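Local coordinates for signal transduction histidine-protein kinase/phosphatase MprB (Mycobacterium hassiacum, PDB 6BLK), which probably autophosphorylates on a histidine with ATP as a membrane-bound two-component sensor kinase and phosphatase, the present chain being its ATP-binding catalytic domain, at residues 93-98 with 105-110; 121-126 with 131-136. All blocks are in the same frame, centred on the assembly; numbering follows the deposited sequence.

Contact 1. Residues 93-98 with 105-110; sequences PQERHL and RSASAR. With ATP (adenosine-5'-triphosphate), chain E.
Ser106 OG is held by two bonds: it donates to Glu95 OE1 at 2.7 Å and accepts from the backbone N of Ser108 at 3.1 Å, the second bond closing an ST turn. Over the same residues the chain makes a type I beta turn, Ser106 to Ala109, in the loop that borders the nucleotide in this histidine kinase ATPase domain of the GHKL type. The hydroxyl meets OE1 on its syn side, the side of the other carboxylate oxygen. OE2 meanwhile takes a weak bond from Ala107 N, so the carboxylate spans the start of the turn. Glu95 reaches this far because its chain runs extended beyond CG (chi2 -174°). A water adds a second link between OE2 and Ser108 OG, weak on the glutamate side. With OG swung anti to the backbone N (chi1 -178°), the hydroxyl faces Glu95 while the amide of Ser106 serves the ligand. Arg105 is tied by its guanidinium to Ser111, Met112 and Gly114, further along the same loop. Ala109 lays its CB 3.6 Å from adenine N3, and Ser106 N donates to the ribose O2' of ATP at 2.8 Å, N-H...O angle 159°.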
# COMPACT_ATOMS: atom_id res chain seq x y z
N PRO A 93 16.04 -7.68 -2.98
CA PRO A 93 15.54 -8.97 -2.47
C PRO A 93 15.96 -9.31 -1.05
O PRO A 93 15.14 -9.86 -0.29
CB PRO A 93 16.11 -9.98 -3.47
CG PRO A 93 16.30 -9.19 -4.70
CD PRO A 93 16.69 -7.84 -4.29
N GLN A 94 17.20 -9.03 -0.67
CA GLN A 94 17.72 -9.49 0.62
C GLN A 94 17.06 -8.79 1.80
O GLN A 94 16.97 -9.38 2.88
CB GLN A 94 19.24 -9.32 0.67
CG GLN A 94 19.77 -7.89 0.60
CD GLN A 94 19.91 -7.33 -0.83
OE1 GLN A 94 19.46 -7.96 -1.81
NE2 GLN A 94 20.54 -6.16 -0.95
N GLU A 95 16.58 -7.56 1.61
CA GLU A 95 15.90 -6.78 2.64
C GLU A 95 14.42 -7.09 2.74
O GLU A 95 13.77 -6.59 3.66
CB GLU A 95 16.05 -5.28 2.36
CG GLU A 95 17.46 -4.75 2.45
CD GLU A 95 17.54 -3.26 2.30
OE1 GLU A 95 16.60 -2.63 1.75
OE2 GLU A 95 18.56 -2.68 2.76
N ARG A 96 13.84 -7.83 1.80
CA ARG A 96 12.39 -7.90 1.74
C ARG A 96 11.79 -8.61 2.95
O ARG A 96 10.58 -8.50 3.16
CB ARG A 96 11.92 -8.56 0.44
CG ARG A 96 12.08 -7.65 -0.77
CD ARG A 96 11.76 -8.31 -2.03
NE ARG A 96 12.25 -7.48 -3.11
CZ ARG A 96 12.46 -7.91 -4.34
NH1 ARG A 96 12.21 -9.16 -4.66
NH2 ARG A 96 12.95 -7.06 -5.23
N HIS A 97 12.63 -9.26 3.79
CA HIS A 97 12.22 -9.90 5.04
C HIS A 97 12.30 -8.97 6.26
O HIS A 97 11.87 -9.35 7.35
CB HIS A 97 13.10 -11.14 5.30
CG HIS A 97 14.53 -10.81 5.59
ND1 HIS A 97 14.95 -10.30 6.80
CD2 HIS A 97 15.63 -10.89 4.80
CE1 HIS A 97 16.25 -10.08 6.75
NE2 HIS A 97 16.69 -10.43 5.55
N LEU A 98 12.88 -7.78 6.12
CA LEU A 98 12.78 -6.78 7.17
C LEU A 98 11.62 -5.83 6.92
O LEU A 98 11.22 -5.10 7.83
CB LEU A 98 14.07 -5.95 7.28
CG LEU A 98 15.30 -6.54 7.98
CD1 LEU A 98 16.54 -5.61 7.85
CD2 LEU A 98 14.99 -6.81 9.45
N ARG A 105 14.91 0.22 7.96
CA ARG A 105 15.31 1.35 7.12
C ARG A 105 16.18 0.79 6.00
O ARG A 105 17.23 0.20 6.27
CB ARG A 105 16.08 2.37 7.97
CG ARG A 105 16.00 3.80 7.51
CD ARG A 105 16.54 4.71 8.60
NE ARG A 105 16.53 6.11 8.17
CZ ARG A 105 15.59 7.00 8.46
NH1 ARG A 105 14.53 6.69 9.19
NH2 ARG A 105 15.71 8.24 8.00
N SER A 106 15.75 0.98 4.75
CA SER A 106 16.50 0.50 3.59
C SER A 106 17.71 1.39 3.29
O SER A 106 17.60 2.61 3.20
CB SER A 106 15.58 0.46 2.37
OG SER A 106 16.27 -0.03 1.24
N ALA A 107 18.86 0.74 3.09
CA ALA A 107 20.05 1.45 2.63
C ALA A 107 19.92 1.93 1.18
O ALA A 107 20.69 2.80 0.77
CB ALA A 107 21.27 0.54 2.76
N SER A 108 18.96 1.38 0.42
CA SER A 108 18.75 1.77 -0.98
C SER A 108 17.93 3.04 -1.13
O SER A 108 17.92 3.65 -2.21
CB SER A 108 18.02 0.66 -1.77
OG SER A 108 18.80 -0.54 -1.85
N ALA A 109 17.22 3.45 -0.08
CA ALA A 109 16.31 4.57 -0.13
C ALA A 109 16.91 5.72 0.67
O ALA A 109 17.52 5.50 1.72
CB ALA A 109 14.94 4.18 0.43
N ARG A 110 16.73 6.94 0.18
CA ARG A 110 17.35 8.08 0.85
C ARG A 110 16.71 8.30 2.21
O ARG A 110 15.52 8.04 2.42
CB ARG A 110 17.27 9.33 -0.03
CG ARG A 110 15.94 10.04 -0.08
CD ARG A 110 16.12 11.36 -0.84
NE ARG A 110 14.89 12.15 -0.90
CZ ARG A 110 14.54 13.08 -0.02
NH1 ARG A 110 15.32 13.36 1.03
NH2 ARG A 110 13.39 13.74 -0.18
PG ATP E . 6.88 6.01 9.10
O1G ATP E . 6.16 5.24 8.01
O2G ATP E . 6.84 5.42 10.52
O3G ATP E . 6.64 7.51 9.08
PB ATP E . 9.11 5.13 7.42
O1B ATP E . 10.61 5.33 7.51
O2B ATP E . 8.32 5.66 6.28
O3B ATP E . 8.45 5.86 8.73
PA ATP E . 7.96 2.49 6.86
O1A ATP E . 7.62 1.35 7.82
O2A ATP E . 6.82 3.15 6.12
O3A ATP E . 8.83 3.55 7.74
O5' ATP E . 9.06 1.95 5.88
C5' ATP E . 10.23 1.33 6.38
C4' ATP E . 11.40 1.66 5.46
O4' ATP E . 11.21 0.90 4.26
C3' ATP E . 11.56 3.12 5.01
O3' ATP E . 12.31 3.91 5.95
C2' ATP E . 12.29 2.93 3.70
O2' ATP E . 13.70 2.68 3.90
C1' ATP E . 11.70 1.65 3.16
N9 ATP E . 10.56 1.86 2.25
C8 ATP E . 9.22 1.67 2.51
N7 ATP E . 8.48 1.93 1.39
C5 ATP E . 9.36 2.28 0.42
C6 ATP E . 9.22 2.63 -0.97
N6 ATP E . 7.99 2.70 -1.50
N1 ATP E . 10.33 2.90 -1.66
C2 ATP E . 11.55 2.84 -1.10
N3 ATP E . 11.76 2.50 0.18
C4 ATP E . 10.70 2.21 0.97
O HOH W 1 19.73 -1.78 0.32

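Contact 2. Residues 121-126 with 131-136; sequences IVKQVV and GALRVD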
# COMPACT_ATOMS: atom_id res chain seq x y z
N ILE A 121 2.34 -1.29 10.95
CA ILE A 121 0.91 -1.05 11.11
C ILE A 121 0.14 -1.66 9.95
O ILE A 121 -0.92 -2.26 10.14
CB ILE A 121 0.64 0.46 11.23
CG1 ILE A 121 1.23 0.98 12.54
CG2 ILE A 121 -0.84 0.81 11.09
CD1 ILE A 121 0.67 0.36 13.80
N VAL A 122 0.65 -1.51 8.73
CA VAL A 122 0.00 -2.09 7.55
C VAL A 122 -0.16 -3.60 7.72
O VAL A 122 -1.23 -4.15 7.46
CB VAL A 122 0.80 -1.76 6.27
CG1 VAL A 122 0.25 -2.51 5.10
CG2 VAL A 122 0.76 -0.29 6.00
N LYS A 123 0.94 -4.30 8.06
CA LYS A 123 0.89 -5.74 8.27
C LYS A 123 -0.14 -6.12 9.32
O LYS A 123 -0.94 -7.05 9.11
CB LYS A 123 2.28 -6.27 8.65
CG LYS A 123 2.30 -7.74 8.89
CD LYS A 123 3.67 -8.25 9.17
CE LYS A 123 3.68 -9.73 9.54
NZ LYS A 123 4.12 -10.57 8.41
N GLN A 124 -0.21 -5.38 10.43
CA GLN A 124 -1.18 -5.71 11.48
C GLN A 124 -2.62 -5.59 10.95
O GLN A 124 -3.45 -6.51 11.12
CB GLN A 124 -0.96 -4.77 12.67
CG GLN A 124 -1.87 -5.12 13.88
CD GLN A 124 -1.35 -4.58 15.20
OE1 GLN A 124 -0.17 -4.23 15.33
NE2 GLN A 124 -2.23 -4.51 16.20
N VAL A 125 -2.92 -4.48 10.29
CA VAL A 125 -4.26 -4.26 9.75
C VAL A 125 -4.61 -5.33 8.73
O VAL A 125 -5.70 -5.93 8.77
CB VAL A 125 -4.36 -2.86 9.14
CG1 VAL A 125 -5.63 -2.71 8.39
CG2 VAL A 125 -4.28 -1.80 10.21
N VAL A 126 -3.68 -5.63 7.83
CA VAL A 126 -3.97 -6.60 6.79
C VAL A 126 -4.20 -7.97 7.40
O VAL A 126 -5.16 -8.66 7.05
CB VAL A 126 -2.86 -6.60 5.72
CG1 VAL A 126 -3.04 -7.75 4.78
CG2 VAL A 126 -2.89 -5.32 5.00
N GLY A 131 -5.96 -10.90 5.44
CA GLY A 131 -5.26 -10.74 4.20
C GLY A 131 -3.82 -11.24 4.26
O GLY A 131 -3.39 -11.91 5.21
N ALA A 132 -3.09 -10.91 3.21
CA ALA A 132 -1.70 -11.28 3.05
C ALA A 132 -1.00 -10.16 2.30
O ALA A 132 -1.62 -9.39 1.57
CB ALA A 132 -1.52 -12.61 2.30
N LEU A 133 0.30 -10.05 2.52
CA LEU A 133 1.01 -9.00 1.81
C LEU A 133 2.42 -9.44 1.50
O LEU A 133 2.96 -10.42 2.06
CB LEU A 133 0.96 -7.66 2.57
CG LEU A 133 1.54 -7.46 3.95
CD1 LEU A 133 1.20 -6.07 4.44
CD2 LEU A 133 1.05 -8.50 4.95
N ARG A 134 2.99 -8.76 0.51
CA ARG A 134 4.34 -9.06 0.09
C ARG A 134 4.88 -7.84 -0.63
O ARG A 134 4.14 -6.94 -1.02
CB ARG A 134 4.41 -10.30 -0.80
CG ARG A 134 3.72 -10.20 -2.10
CD ARG A 134 3.97 -11.47 -2.93
NE ARG A 134 3.39 -11.29 -4.25
CZ ARG A 134 4.06 -10.91 -5.34
NH1 ARG A 134 5.37 -10.71 -5.32
NH2 ARG A 134 3.41 -10.77 -6.47
N VAL A 135 6.19 -7.85 -0.80
CA VAL A 135 6.92 -6.76 -1.43
C VAL A 135 7.71 -7.33 -2.59
O VAL A 135 8.20 -8.47 -2.54
CB VAL A 135 7.82 -6.01 -0.41
CG1 VAL A 135 8.73 -6.98 0.31
CG2 VAL A 135 8.67 -4.92 -1.08
N ASP A 136 7.83 -6.54 -3.66
CA ASP A 136 8.54 -6.96 -4.86
C ASP A 136 8.98 -5.69 -5.58
O ASP A 136 8.64 -4.59 -5.15
CB ASP A 136 7.64 -7.85 -5.73
CG ASP A 136 8.40 -8.82 -6.62
OD1 ASP A 136 9.52 -8.51 -7.09
OD2 ASP A 136 7.84 -9.92 -6.86
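Helix 121-126 and strand 132-136 run nearly antiparallel, at 149° between their directions, with their axes 8.5 Å apart at closest approach. They form an alpha-beta hairpin in which the chain leaves the helix, turns, and comes back alongside it as a strand. The backbones converge at the turn, where the CA atoms of Val126 and Gly131 are 5.1 Å apart and Gly131 N donates to Val126 O at 2.9 Å. Val126 fills the narrow end: its CG1, anti to the backbone N (chi1 170°), presses on the peptide joining Gly131 to Ala132, 3.5 Å from Ala132 N. Farther along, where helix and strand stand wider apart, Leu133 spans the gap. Its CG lies between the backbone N and the carbonyl carbon (chi1 62°), and both methyls face the helix. CD1 alone meets Val122, at 3.7 Å from its CG1, and also touches the backbone at Lys123 CA, while CD2 lies 4.2 Å from Val126 CG1. The aliphatic part of Lys123 flanks the leucine, with CG beside CD2. Phe100, from a loop, touches both Lys123 and Leu133. Val126 also rests on Ile151 of strand 147-154, the antiparallel neighbour to which Ala132, Arg134 and Asp136 bond through their backbones, and Val122 and Val125 pack against helix 44-60, so helix 118-128 packs beside helix 44-60 and covers the edge strand 132-137 of the sheet.

How the contacts relate
The two contacts follow one another along the chain, and their centres lie about 16 Å apart. They meet through Arg96 of contact 1, whose CB packs 3.6 Å from Val135 CG1 of contact 2; a long, weak ion pair joins its NH1 to Asp136 OD1. Contact 1 touches ATP at its ribose and adenine, whereas the side chain of Val122 in contact 2 stays about 7 Å from the nucleotide and about 8 Å from the magnesium ion. The link from contact 2 to the site is helix 118-128, whose first residues, Gly118 and Leu119, bind ATP. Contact 1 thus lines the pocket, while contact 2 packs the helix whose first turn reaches it.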